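Local coordinates for protein 433aa long hypothetical phosphoribosylglycinamide formyl transferase (Pyrococcus horikoshii, PDB 2DWC) that is an ATP-grasp family protein that pairs with a second copy of itself and holds adenosine-5'-diphosphate in a pocket, at residues L324-E329 with R335-L340; G388-W393 with E405-M410; D72-V77 with E91-D96. One frame throughout, in Å; residues are numbered along the deposited sequence.

In the fold
Along the chain the three contacts follow one another without overlap: interaction 3 first, then interaction 1, then interaction 2. Interaction 3 belongs to the N-terminal preATP-grasp region, where helix 71-81 meets the lead-in to helix 95-103 beside a four-stranded parallel sheet. Interactions 1 and 2 both reach the large mixed sheet, the former through strands 329-331 and 334-337, the latter through strand 386-393; their centres are about 27 Å apart, their nearest atoms about 8 Å. Interaction 3 lies about 33 and about 35 Å from interactions 1 and 2, centre to centre. Loop residues of interaction 1 and W393 of interaction 2 touch the second subunit, so both lie close to the dimer interface.

Interaction 1 (L324-E329 with R335-L340)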
ATOM      1  N   LEU B 324      10.885 -13.957  -7.222  1.00 16.40           N
ATOM      2  CA  LEU B 324       9.553 -14.527  -6.972  1.00 15.36           C
ATOM      3  C   LEU B 324       8.763 -14.539  -8.289  1.00 16.48           C
ATOM      4  O   LEU B 324       9.043 -13.785  -9.232  1.00 19.51           O
ATOM      5  CB  LEU B 324       8.802 -13.671  -5.929  1.00 15.29           C
ATOM      6  CG  LEU B 324       9.497 -13.716  -4.561  1.00 15.47           C
ATOM      7  CD1 LEU B 324       8.898 -12.599  -3.640  1.00 17.72           C
ATOM      8  CD2 LEU B 324       9.329 -15.061  -3.891  1.00 15.69           C
ATOM      9  N   PRO B 325       7.722 -15.374  -8.348  1.00 16.38           N
ATOM     10  CA  PRO B 325       6.905 -15.440  -9.554  1.00 18.80           C
ATOM     11  C   PRO B 325       5.887 -14.290  -9.608  1.00 22.43           C
ATOM     12  O   PRO B 325       5.616 -13.594  -8.603  1.00 19.98           O
ATOM     13  CB  PRO B 325       6.208 -16.806  -9.428  1.00 21.86           C
ATOM     14  CG  PRO B 325       6.114 -17.018  -7.974  1.00 24.82           C
ATOM     15  CD  PRO B 325       7.406 -16.465  -7.410  1.00 18.43           C
ATOM     16  N   ILE B 326       5.344 -14.083 -10.799  1.00 17.70           N
ATOM     17  CA  ILE B 326       4.303 -13.078 -11.008  1.00 16.79           C
ATOM     18  C   ILE B 326       3.259 -13.750 -11.918  1.00 21.48           C
ATOM     19  O   ILE B 326       3.575 -14.155 -13.060  1.00 24.03           O
ATOM     20  CB  ILE B 326       4.836 -11.850 -11.759  1.00 17.56           C
ATOM     21  CG1 ILE B 326       5.872 -11.111 -10.872  1.00 17.16           C
ATOM     22  CG2 ILE B 326       3.638 -10.954 -12.178  1.00 19.05           C
ATOM     23  CD1 ILE B 326       6.684  -9.986 -11.630  1.00 18.10           C
ATOM     24  N   PRO B 327       2.031 -13.913 -11.423  1.00 18.69           N
ATOM     25  CA  PRO B 327       0.976 -14.540 -12.247  1.00 23.35           C
ATOM     26  C   PRO B 327       0.655 -13.717 -13.495  1.00 24.78           C
ATOM     27  O   PRO B 327       0.641 -12.473 -13.474  1.00 23.47           O
ATOM     28  CB  PRO B 327      -0.236 -14.578 -11.307  1.00 25.12           C
ATOM     29  CG  PRO B 327       0.349 -14.485  -9.946  1.00 31.30           C
ATOM     30  CD  PRO B 327       1.520 -13.566 -10.083  1.00 19.61           C
ATOM     31  N   GLY B 328       0.355 -14.405 -14.592  1.00 23.25           N
ATOM     32  CA  GLY B 328       0.009 -13.683 -15.805  1.00 25.97           C
ATOM     33  C   GLY B 328      -1.077 -14.425 -16.586  1.00 36.74           C
ATOM     34  O   GLY B 328      -1.535 -15.493 -16.172  1.00 38.01           O
ATOM     35  N   GLU B 329      -1.495 -13.863 -17.712  1.00 30.58           N
ATOM     36  CA  GLU B 329      -2.521 -14.505 -18.534  1.00 34.76           C
ATOM     37  C   GLU B 329      -2.016 -14.588 -19.985  1.00 29.58           C
ATOM     38  O   GLU B 329      -1.733 -13.583 -20.595  1.00 29.45           O
ATOM     39  CB  GLU B 329      -3.806 -13.677 -18.471  1.00 33.42           C
ATOM     40  CG  GLU B 329      -5.018 -14.327 -19.091  1.00 51.72           C
ATOM     41  CD  GLU B 329      -6.192 -13.370 -19.212  1.00 60.95           C
ATOM     42  OE1 GLU B 329      -7.309 -13.846 -19.540  1.00 62.58           O
ATOM     43  OE2 GLU B 329      -5.999 -12.146 -18.990  1.00 57.77           O
ATOM     44  N   ARG B 335       2.300 -13.050 -22.729  1.00 28.35           N
ATOM     45  CA  ARG B 335       1.944 -13.265 -21.336  1.00 26.83           C
ATOM     46  C   ARG B 335       1.600 -11.844 -20.844  1.00 25.48           C
ATOM     47  O   ARG B 335       2.470 -10.968 -20.758  1.00 24.35           O
ATOM     48  CB  ARG B 335       3.136 -13.838 -20.553  1.00 20.66           C
ATOM     49  CG  ARG B 335       2.751 -14.561 -19.256  1.00 24.04           C
ATOM     50  CD  ARG B 335       4.002 -15.058 -18.509  1.00 25.86           C
ATOM     51  NE  ARG B 335       3.766 -15.867 -17.293  1.00 28.78           N
ATOM     52  CZ  ARG B 335       3.529 -15.383 -16.068  1.00 30.96           C
ATOM     53  NH1 ARG B 335       3.474 -14.049 -15.859  1.00 24.77           N
ATOM     54  NH2 ARG B 335       3.394 -16.236 -15.040  1.00 26.38           N
ATOM     55  N   LEU B 336       0.307 -11.608 -20.598  1.00 24.74           N
ATOM     56  CA  LEU B 336      -0.149 -10.298 -20.183  1.00 21.40           C
ATOM     57  C   LEU B 336      -0.416 -10.226 -18.694  1.00 18.55           C
ATOM     58  O   LEU B 336      -0.610 -11.235 -18.026  1.00 21.19           O
ATOM     59  CB  LEU B 336      -1.454  -9.911 -20.945  1.00 26.98           C
ATOM     60  CG  LEU B 336      -1.372  -9.951 -22.488  1.00 23.78           C
ATOM     61  CD1 LEU B 336      -2.658  -9.363 -23.060  1.00 30.63           C
ATOM     62  CD2 LEU B 336      -0.177  -9.157 -22.990  1.00 21.73           C
ATOM     63  N   PHE B 337      -0.420  -9.001 -18.174  1.00 20.76           N
ATOM     64  CA  PHE B 337      -0.741  -8.791 -16.761  1.00 21.25           C
ATOM     65  C   PHE B 337      -2.080  -8.019 -16.779  1.00 18.33           C
ATOM     66  O   PHE B 337      -2.145  -6.866 -17.170  1.00 22.47           O
ATOM     67  CB  PHE B 337       0.331  -7.958 -16.059  1.00 20.27           C
ATOM     68  CG  PHE B 337       0.144  -7.949 -14.567  1.00 20.39           C
ATOM     69  CD1 PHE B 337       0.537  -9.047 -13.825  1.00 20.61           C
ATOM     70  CD2 PHE B 337      -0.590  -6.933 -13.951  1.00 21.37           C
ATOM     71  CE1 PHE B 337       0.196  -9.167 -12.486  1.00 22.28           C
ATOM     72  CE2 PHE B 337      -0.939  -7.033 -12.610  1.00 23.63           C
ATOM     73  CZ  PHE B 337      -0.556  -8.146 -11.875  1.00 21.92           C
ATOM     74  N   PRO B 338      -3.147  -8.648 -16.302  1.00 24.94           N
ATOM     75  CA  PRO B 338      -4.467  -8.004 -16.308  1.00 25.84           C
ATOM     76  C   PRO B 338      -4.597  -6.772 -15.424  1.00 28.80           C
ATOM     77  O   PRO B 338      -4.162  -6.776 -14.296  1.00 23.11           O
ATOM     78  CB  PRO B 338      -5.395  -9.129 -15.837  1.00 28.28           C
ATOM     79  CG  PRO B 338      -4.639 -10.400 -16.177  1.00 39.91           C
ATOM     80  CD  PRO B 338      -3.236 -10.024 -15.776  1.00 33.18           C
ATOM     81  N   MET B 339      -5.219  -5.738 -15.960  1.00 23.32           N
ATOM     82  CA  MET B 339      -5.461  -4.493 -15.235  1.00 21.05           C
ATOM     83  C   MET B 339      -6.732  -4.713 -14.371  1.00 29.45           C
ATOM     84  O   MET B 339      -7.602  -5.506 -14.744  1.00 30.32           O
ATOM     85  CB  MET B 339      -5.687  -3.409 -16.295  1.00 30.89           C
ATOM     86  CG  MET B 339      -6.170  -2.078 -15.836  1.00 44.58           C
ATOM     87  SD  MET B 339      -6.188  -1.095 -17.361  1.00 31.32           S
ATOM     88  CE  MET B 339      -7.822  -1.695 -18.167  1.00 36.87           C
ATOM     89  N   LEU B 340      -6.839  -4.048 -13.214  1.00 22.20           N
ATOM     90  CA  LEU B 340      -8.017  -4.206 -12.375  1.00 23.61           C
ATOM     91  C   LEU B 340      -9.110  -3.199 -12.751  1.00 25.39           C
ATOM     92  O   LEU B 340     -10.301  -3.555 -12.863  1.00 22.05           O
ATOM     93  CB  LEU B 340      -7.637  -4.054 -10.891  1.00 23.39           C
ATOM     94  CG  LEU B 340      -8.796  -4.101  -9.889  1.00 31.89           C
ATOM     95  CD1 LEU B 340      -9.481  -5.464  -9.933  1.00 33.61           C
ATOM     96  CD2 LEU B 340      -8.279  -3.805  -8.498  1.00 31.55           C
TER
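With CG anti to the backbone N (chi1 -159°) and the chain extended as far as NE, R335 carries its guanidinium back along segment 324-329 to the carbonyl of I326. NH1 and NH2 grip that one oxygen end-on, NH1 to I326 O at 2.8 Å and NH2 to I326 O at 2.9 Å, with the acceptor close to the guanidinium plane. The N-H...O angles are bent, 140° for NH1 and 137° for NH2, as a shared acceptor requires, and the two donors approach from opposite faces of the carbonyl plane. G328 N, a donor that makes no bond to R335, lies over one guanidinium face. F337, also with CG anti to N, turns its ring back so that CE1 meets I326 CG2 at 3.9 Å, the side chains crossing nearly at right angles. Beyond G328 the strands pair: E329 N to L336 O and L336 N to E329 O, each 2.8 Å, form the antiparallel hydrogen-bonded pair of a beta hairpin. The E329 carboxylate passes P338, E329 OE2 lying 3.6 Å from P338 CG. R335 NH1 also bonds T228 OG1 on strand 225-238. The cationic group thus satisfies the carbonyl of buried I326 and ties the loop before the hairpin to the large mixed sheet.

Interaction 2 (G388-W393 with E405-M410); sequences GIALAW and EMVAHM
This is a small, buried helix-on-sheet contact in the PurT C-terminal region: helix 397-409, which follows strand 386-393 in the chain, folds back and lies against one face of the mixed sheet at that strand. Three residues make it, A390 from the strand and V407 and A408 from the helix, and together the two segments bury 118 Å². The side-chain contacts are all apolar. The nearest CA atoms are those of A390 and A408, 5.3 Å apart, a short spacing consistent with the small side chains on both sides. A390 points its methyl toward the helix, while the CB atoms of I389 and L391, its neighbours along the strand, point away. On that other face L391 packs on L304 and A305 of helix 303-306. V407 points toward the strand; A408 projects alongside it, bringing its CB within 4.0 Å of A390 CB.

Other parts of the fold continue the packing around this meeting point. V407 also touches A371 and V373 on strand 371-375, and A408 touches H346 on strand 343-349, so the helix spans the two strands that flank 386-393 in the sheet. The backbone of A390 is itself bonded to that of H346, in the neighbouring strand.

The A390 methyl sits against the helix backbone as well as its side chains, with A408 N 3.7 Å from A390 CB. V407 holds CG1 anti to the backbone N (chi1 172°), the branch that reaches the strand: V407 CG1 lies 3.7 Å from A390 CB.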
ATOM      1  N   GLY B 388       3.835  15.211  -4.757  1.00 17.80           N
ATOM      2  CA  GLY B 388       2.819  14.182  -4.543  1.00 18.96           C
ATOM      3  C   GLY B 388       2.073  13.902  -5.825  1.00 18.40           C
ATOM      4  O   GLY B 388       2.474  14.400  -6.885  1.00 17.84           O
ATOM      5  N   ILE B 389       1.021  13.094  -5.748  1.00 16.84           N
ATOM      6  CA  ILE B 389       0.197  12.834  -6.935  1.00 16.91           C
ATOM      7  C   ILE B 389      -1.257  12.661  -6.533  1.00 18.52           C
ATOM      8  O   ILE B 389      -1.558  12.233  -5.419  1.00 17.49           O
ATOM      9  CB  ILE B 389       0.535  11.499  -7.696  1.00 17.62           C
ATOM     10  CG1 ILE B 389       0.614  10.324  -6.691  1.00 19.65           C
ATOM     11  CG2 ILE B 389       1.769  11.674  -8.559  1.00 24.28           C
ATOM     12  CD1 ILE B 389       0.495   8.967  -7.375  1.00 27.86           C
ATOM     13  N   ALA B 390      -2.159  13.010  -7.447  1.00 18.31           N
ATOM     14  CA  ALA B 390      -3.562  12.696  -7.249  1.00 16.60           C
ATOM     15  C   ALA B 390      -3.749  11.397  -8.077  1.00 21.04           C
ATOM     16  O   ALA B 390      -3.171  11.257  -9.167  1.00 19.95           O
ATOM     17  CB  ALA B 390      -4.473  13.826  -7.837  1.00 21.13           C
ATOM     18  N   LEU B 391      -4.535  10.452  -7.550  1.00 15.49           N
ATOM     19  CA  LEU B 391      -4.819   9.166  -8.227  1.00 17.71           C
ATOM     20  C   LEU B 391      -6.337   9.089  -8.348  1.00 21.32           C
ATOM     21  O   LEU B 391      -7.032   9.425  -7.401  1.00 18.78           O
ATOM     22  CB  LEU B 391      -4.427   7.987  -7.339  1.00 23.83           C
ATOM     23  CG  LEU B 391      -3.058   7.333  -7.407  1.00 42.51           C
ATOM     24  CD1 LEU B 391      -2.964   6.276  -6.292  1.00 34.31           C
ATOM     25  CD2 LEU B 391      -2.887   6.672  -8.769  1.00 44.70           C
ATOM     26  N   ALA B 392      -6.856   8.622  -9.475  1.00 17.91           N
ATOM     27  CA  ALA B 392      -8.298   8.509  -9.606  1.00 18.38           C
ATOM     28  C   ALA B 392      -8.592   7.291 -10.480  1.00 18.59           C
ATOM     29  O   ALA B 392      -7.810   6.977 -11.380  1.00 20.87           O
ATOM     30  CB  ALA B 392      -8.883   9.770 -10.264  1.00 21.47           C
ATOM     31  N   TRP B 393      -9.715   6.623 -10.240  1.00 18.69           N
ATOM     32  CA  TRP B 393     -10.055   5.450 -11.074  1.00 16.55           C
ATOM     33  C   TRP B 393     -11.515   5.535 -11.529  1.00 18.22           C
ATOM     34  O   TRP B 393     -12.350   6.168 -10.875  1.00 21.46           O
ATOM     35  CB  TRP B 393      -9.859   4.162 -10.280  1.00 18.99           C
ATOM     36  CG  TRP B 393     -10.329   4.252  -8.800  1.00 18.52           C
ATOM     37  CD1 TRP B 393     -11.539   3.840  -8.298  1.00 20.72           C
ATOM     38  CD2 TRP B 393      -9.635   4.873  -7.692  1.00 18.89           C
ATOM     39  NE1 TRP B 393     -11.647   4.174  -6.960  1.00 22.53           N
ATOM     40  CE2 TRP B 393     -10.492   4.804  -6.567  1.00 19.16           C
ATOM     41  CE3 TRP B 393      -8.378   5.487  -7.547  1.00 20.02           C
ATOM     42  CZ2 TRP B 393     -10.131   5.320  -5.303  1.00 19.59           C
ATOM     43  CZ3 TRP B 393      -8.016   6.009  -6.285  1.00 16.54           C
ATOM     44  CH2 TRP B 393      -8.891   5.914  -5.182  1.00 19.99           C
ATOM     45  N   GLU B 405      -6.801  15.116 -12.606  1.00 20.65           N
ATOM     46  CA  GLU B 405      -6.421  16.511 -12.832  1.00 21.12           C
ATOM     47  C   GLU B 405      -7.177  17.473 -11.921  1.00 19.12           C
ATOM     48  O   GLU B 405      -6.582  18.399 -11.329  1.00 22.79           O
ATOM     49  CB  GLU B 405      -6.678  16.900 -14.289  1.00 26.68           C
ATOM     50  CG  GLU B 405      -6.254  18.306 -14.616  1.00 28.21           C
ATOM     51  CD  GLU B 405      -6.561  18.643 -16.067  1.00 47.62           C
ATOM     52  OE1 GLU B 405      -7.589  18.152 -16.588  1.00 50.58           O
ATOM     53  OE2 GLU B 405      -5.782  19.401 -16.677  1.00 51.86           O
ATOM     54  N   MET B 406      -8.499  17.284 -11.794  1.00 19.19           N
ATOM     55  CA  MET B 406      -9.286  18.153 -10.951  1.00 23.70           C
ATOM     56  C   MET B 406      -8.843  18.084  -9.487  1.00 23.15           C
ATOM     57  O   MET B 406      -8.729  19.110  -8.833  1.00 23.24           O
ATOM     58  CB  MET B 406     -10.776  17.797 -11.089  1.00 29.12           C
ATOM     59  CG  MET B 406     -11.652  18.466 -10.058  1.00 34.35           C
ATOM     60  SD  MET B 406     -13.404  18.051 -10.274  1.00 39.67           S
ATOM     61  CE  MET B 406     -13.546  16.373  -9.474  1.00 35.74           C
ATOM     62  N   VAL B 407      -8.607  16.876  -8.974  1.00 21.42           N
ATOM     63  CA  VAL B 407      -8.146  16.708  -7.584  1.00 20.64           C
ATOM     64  C   VAL B 407      -6.780  17.387  -7.377  1.00 20.11           C
ATOM     65  O   VAL B 407      -6.576  18.122  -6.399  1.00 20.31           O
ATOM     66  CB  VAL B 407      -8.067  15.188  -7.209  1.00 21.90           C
ATOM     67  CG1 VAL B 407      -7.380  15.001  -5.815  1.00 22.95           C
ATOM     68  CG2 VAL B 407      -9.490  14.608  -7.146  1.00 21.69           C
ATOM     69  N   ALA B 408      -5.850  17.191  -8.300  1.00 19.85           N
ATOM     70  CA  ALA B 408      -4.550  17.836  -8.140  1.00 20.92           C
ATOM     71  C   ALA B 408      -4.689  19.349  -8.108  1.00 28.39           C
ATOM     72  O   ALA B 408      -4.034  20.025  -7.310  1.00 21.91           O
ATOM     73  CB  ALA B 408      -3.599  17.430  -9.262  1.00 19.74           C
ATOM     74  N   HIS B 409      -5.517  19.889  -9.001  1.00 21.87           N
ATOM     75  CA  HIS B 409      -5.700  21.333  -9.055  1.00 23.56           C
ATOM     76  C   HIS B 409      -6.412  21.956  -7.852  1.00 23.99           C
ATOM     77  O   HIS B 409      -6.383  23.169  -7.699  1.00 29.95           O
ATOM     78  CB  HIS B 409      -6.393  21.715 -10.371  1.00 31.49           C
ATOM     79  CG  HIS B 409      -5.513  21.552 -11.573  1.00 40.25           C
ATOM     80  ND1 HIS B 409      -5.994  21.620 -12.867  1.00 53.32           N
ATOM     81  CD2 HIS B 409      -4.179  21.334 -11.681  1.00 49.84           C
ATOM     82  CE1 HIS B 409      -4.994  21.449 -13.716  1.00 48.92           C
ATOM     83  NE2 HIS B 409      -3.883  21.275 -13.024  1.00 48.93           N
ATOM     84  N   MET B 410      -7.045  21.137  -7.003  1.00 19.54           N
ATOM     85  CA  MET B 410      -7.694  21.622  -5.806  1.00 22.15           C
ATOM     86  C   MET B 410      -6.702  21.823  -4.656  1.00 24.38           C
ATOM     87  O   MET B 410      -7.038  22.409  -3.616  1.00 23.83           O
ATOM     88  CB  MET B 410      -8.755  20.620  -5.358  1.00 24.29           C
ATOM     89  CG  MET B 410      -9.980  20.592  -6.274  1.00 26.35           C
ATOM     90  SD  MET B 410     -11.142  19.327  -5.690  1.00 31.07           S
ATOM     91  CE  MET B 410     -12.559  19.560  -6.735  1.00 32.47           C
TER

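Interaction 3 (D72-V77 with E91-D96); sequences DFLWSV and EAINLD
Helix 71-81 passes the turn that leads into helix 95-103 at some distance, the nearest CA atoms, those of L74 and N94, being 8.3 Å apart, so side chains alone bridge the gap. L74 does most of the bridging. It points toward the turn, with CG anti to the carbonyl carbon (chi1 -61°) and the chain then extended (chi2 -180°), which pushes one methyl, CD1, forward as the touching group. L74 CD1 meets I93 CG2 at 3.8 Å, the two side chains crossing at about a right angle, and rests more loosely on the base of N94, with L74 CD1 4.2 Å from N94 CB. The buried surface is only 80 Å², and the touch is one of hydrocarbon on hydrocarbon.

N94 shows its CB to L74 and spends its polar end on other partners. It occupies the N-cap position of helix 95-103: OD1 accepts from A97 N, while ND2 donates to M69 O in the loop before helix 71-81. The amide is thereby held at both ends, one to each helix region, and the CB that L74 meets is fixed with it. Just upstream, A92 is the centre of an inverse gamma turn, closed by I93 N to E91 O at 2.8 Å, which turns the chain out of strand 85-88 toward the helix.

L74 also packs on A97 and F101, W75 bonds E100 through NE1, and I93 lies on L25, so the contact fills the seam between helix 71-81, helix 95-103 and strand 21-25 of the parallel, Rossmann-like sheet.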
ATOM      1  N   ASP B  72      33.366   4.830  -3.627  1.00 17.71           N
ATOM      2  CA  ASP B  72      33.804   4.353  -2.306  1.00 19.52           C
ATOM      3  C   ASP B  72      32.639   4.369  -1.289  1.00 13.55           C
ATOM      4  O   ASP B  72      32.567   3.478  -0.408  1.00 15.44           O
ATOM      5  CB  ASP B  72      34.853   5.298  -1.683  1.00 32.12           C
ATOM      6  CG  ASP B  72      36.261   5.124  -2.206  1.00 44.96           C
ATOM      7  OD1 ASP B  72      36.513   4.289  -3.114  1.00 31.29           O
ATOM      8  OD2 ASP B  72      37.128   5.882  -1.650  1.00 36.23           O
ATOM      9  N   PHE B  73      31.814   5.410  -1.362  1.00 16.74           N
ATOM     10  CA  PHE B  73      30.655   5.519  -0.469  1.00 16.73           C
ATOM     11  C   PHE B  73      29.729   4.323  -0.718  1.00 18.37           C
ATOM     12  O   PHE B  73      29.330   3.614   0.217  1.00 16.55           O
ATOM     13  CB  PHE B  73      29.899   6.844  -0.707  1.00 17.45           C
ATOM     14  CG  PHE B  73      28.509   6.849  -0.133  1.00 19.80           C
ATOM     15  CD1 PHE B  73      28.309   6.593   1.214  1.00 17.77           C
ATOM     16  CD2 PHE B  73      27.408   7.094  -0.946  1.00 18.04           C
ATOM     17  CE1 PHE B  73      26.998   6.585   1.760  1.00 13.88           C
ATOM     18  CE2 PHE B  73      26.102   7.095  -0.437  1.00 16.34           C
ATOM     19  CZ  PHE B  73      25.889   6.832   0.947  1.00 13.53           C
ATOM     20  N   LEU B  74      29.392   4.100  -1.982  1.00 18.89           N
ATOM     21  CA  LEU B  74      28.506   2.996  -2.324  1.00 18.21           C
ATOM     22  C   LEU B  74      29.107   1.654  -1.933  1.00 17.14           C
ATOM     23  O   LEU B  74      28.389   0.771  -1.424  1.00 14.41           O
ATOM     24  CB  LEU B  74      28.152   3.020  -3.833  1.00 19.17           C
ATOM     25  CG  LEU B  74      27.415   4.300  -4.295  1.00 19.15           C
ATOM     26  CD1 LEU B  74      27.123   4.183  -5.806  1.00 20.02           C
ATOM     27  CD2 LEU B  74      26.097   4.492  -3.514  1.00 19.58           C
ATOM     28  N   TRP B  75      30.406   1.460  -2.146  1.00 13.39           N
ATOM     29  CA  TRP B  75      30.983   0.180  -1.750  1.00 14.45           C
ATOM     30  C   TRP B  75      30.915  -0.035  -0.223  1.00 12.79           C
ATOM     31  O   TRP B  75      30.736  -1.134   0.285  1.00 15.33           O
ATOM     32  CB  TRP B  75      32.455   0.104  -2.197  1.00 19.18           C
ATOM     33  CG  TRP B  75      32.652  -0.807  -3.391  1.00 16.52           C
ATOM     34  CD1 TRP B  75      33.146  -0.451  -4.618  1.00 18.80           C
ATOM     35  CD2 TRP B  75      32.367  -2.215  -3.456  1.00 17.60           C
ATOM     36  NE1 TRP B  75      33.204  -1.571  -5.444  1.00 15.56           N
ATOM     37  CE2 TRP B  75      32.726  -2.659  -4.753  1.00 19.70           C
ATOM     38  CE3 TRP B  75      31.850  -3.146  -2.544  1.00 17.42           C
ATOM     39  CZ2 TRP B  75      32.578  -3.998  -5.151  1.00 20.28           C
ATOM     40  CZ3 TRP B  75      31.703  -4.483  -2.940  1.00 21.28           C
ATOM     41  CH2 TRP B  75      32.070  -4.886  -4.239  1.00 20.97           C
ATOM     42  N   SER B  76      31.088   1.046   0.526  1.00 15.25           N
ATOM     43  CA  SER B  76      31.058   0.910   1.974  1.00 14.93           C
ATOM     44  C   SER B  76      29.668   0.423   2.378  1.00 15.85           C
ATOM     45  O   SER B  76      29.500  -0.478   3.200  1.00 13.93           O
ATOM     46  CB  SER B  76      31.373   2.281   2.641  1.00 15.59           C
ATOM     47  OG  SER B  76      31.304   2.152   4.048  1.00 16.07           O
ATOM     48  N   VAL B  77      28.647   0.991   1.759  1.00 14.24           N
ATOM     49  CA  VAL B  77      27.293   0.556   2.086  1.00 13.10           C
ATOM     50  C   VAL B  77      27.058  -0.898   1.652  1.00 13.75           C
ATOM     51  O   VAL B  77      26.514  -1.709   2.402  1.00 14.04           O
ATOM     52  CB  VAL B  77      26.255   1.469   1.372  1.00 14.88           C
ATOM     53  CG1 VAL B  77      24.827   0.957   1.709  1.00 16.52           C
ATOM     54  CG2 VAL B  77      26.429   2.935   1.872  1.00 14.97           C
ATOM     55  N   GLU B  91      19.444   7.490 -12.510  1.00 34.84           N
ATOM     56  CA  GLU B  91      20.552   7.296 -13.431  1.00 38.64           C
ATOM     57  C   GLU B  91      21.859   7.849 -12.849  1.00 30.99           C
ATOM     58  O   GLU B  91      22.932   7.327 -13.150  1.00 36.02           O
ATOM     59  CB  GLU B  91      20.253   7.997 -14.766  1.00 41.43           C
ATOM     60  CG  GLU B  91      21.352   7.838 -15.775  1.00 49.16           C
ATOM     61  CD  GLU B  91      21.485   9.063 -16.670  1.00 69.29           C
ATOM     62  OE1 GLU B  91      20.440   9.493 -17.237  1.00 58.01           O
ATOM     63  OE2 GLU B  91      22.634   9.582 -16.799  1.00 69.17           O
ATOM     64  N   ALA B  92      21.756   8.890 -12.005  1.00 33.87           N
ATOM     65  CA  ALA B  92      22.936   9.546 -11.411  1.00 32.67           C
ATOM     66  C   ALA B  92      23.582   8.763 -10.270  1.00 30.56           C
ATOM     67  O   ALA B  92      23.624   9.189  -9.114  1.00 27.12           O
ATOM     68  CB  ALA B  92      22.582  10.938 -10.953  1.00 39.67           C
ATOM     69  N   ILE B  93      24.061   7.588 -10.623  1.00 25.38           N
ATOM     70  CA  ILE B  93      24.734   6.722  -9.691  1.00 24.37           C
ATOM     71  C   ILE B  93      26.076   6.385 -10.338  1.00 24.98           C
ATOM     72  O   ILE B  93      26.198   6.343 -11.560  1.00 25.48           O
ATOM     73  CB  ILE B  93      23.904   5.442  -9.445  1.00 29.61           C
ATOM     74  CG1 ILE B  93      22.674   5.776  -8.592  1.00 33.64           C
ATOM     75  CG2 ILE B  93      24.734   4.395  -8.760  1.00 30.75           C
ATOM     76  CD1 ILE B  93      21.631   4.689  -8.642  1.00 41.08           C
ATOM     77  N   ASN B  94      27.098   6.159  -9.532  1.00 18.98           N
ATOM     78  CA  ASN B  94      28.390   5.802 -10.105  1.00 19.22           C
ATOM     79  C   ASN B  94      28.254   4.491 -10.887  1.00 19.37           C
ATOM     80  O   ASN B  94      27.962   3.433 -10.307  1.00 19.50           O
ATOM     81  CB  ASN B  94      29.428   5.639  -8.991  1.00 20.00           C
ATOM     82  CG  ASN B  94      30.835   5.408  -9.533  1.00 27.60           C
ATOM     83  OD1 ASN B  94      31.135   4.350 -10.106  1.00 21.92           O
ATOM     84  ND2 ASN B  94      31.706   6.405  -9.352  1.00 19.21           N
ATOM     85  N   LEU B  95      28.479   4.540 -12.212  1.00 18.57           N
ATOM     86  CA  LEU B  95      28.317   3.315 -13.018  1.00 20.31           C
ATOM     87  C   LEU B  95      29.413   2.274 -12.813  1.00 25.52           C
ATOM     88  O   LEU B  95      29.141   1.069 -12.813  1.00 19.81           O
ATOM     89  CB  LEU B  95      28.186   3.687 -14.509  1.00 21.92           C
ATOM     90  CG  LEU B  95      27.124   4.722 -14.868  1.00 28.84           C
ATOM     91  CD1 LEU B  95      27.319   5.115 -16.358  1.00 33.79           C
ATOM     92  CD2 LEU B  95      25.700   4.180 -14.602  1.00 28.26           C
ATOM     93  N   ASP B  96      30.662   2.700 -12.632  1.00 18.81           N
ATOM     94  CA  ASP B  96      31.714   1.726 -12.355  1.00 20.71           C
ATOM     95  C   ASP B  96      31.359   0.930 -11.081  1.00 23.60           C
ATOM     96  O   ASP B  96      31.644  -0.247 -10.968  1.00 20.08           O
ATOM     97  CB  ASP B  96      33.068   2.419 -12.098  1.00 23.93           C
ATOM     98  CG  ASP B  96      33.745   2.892 -13.384  1.00 36.50           C
ATOM     99  OD1 ASP B  96      33.242   2.582 -14.479  1.00 28.58           O
ATOM    100  OD2 ASP B  96      34.778   3.580 -13.289  1.00 33.78           O
TER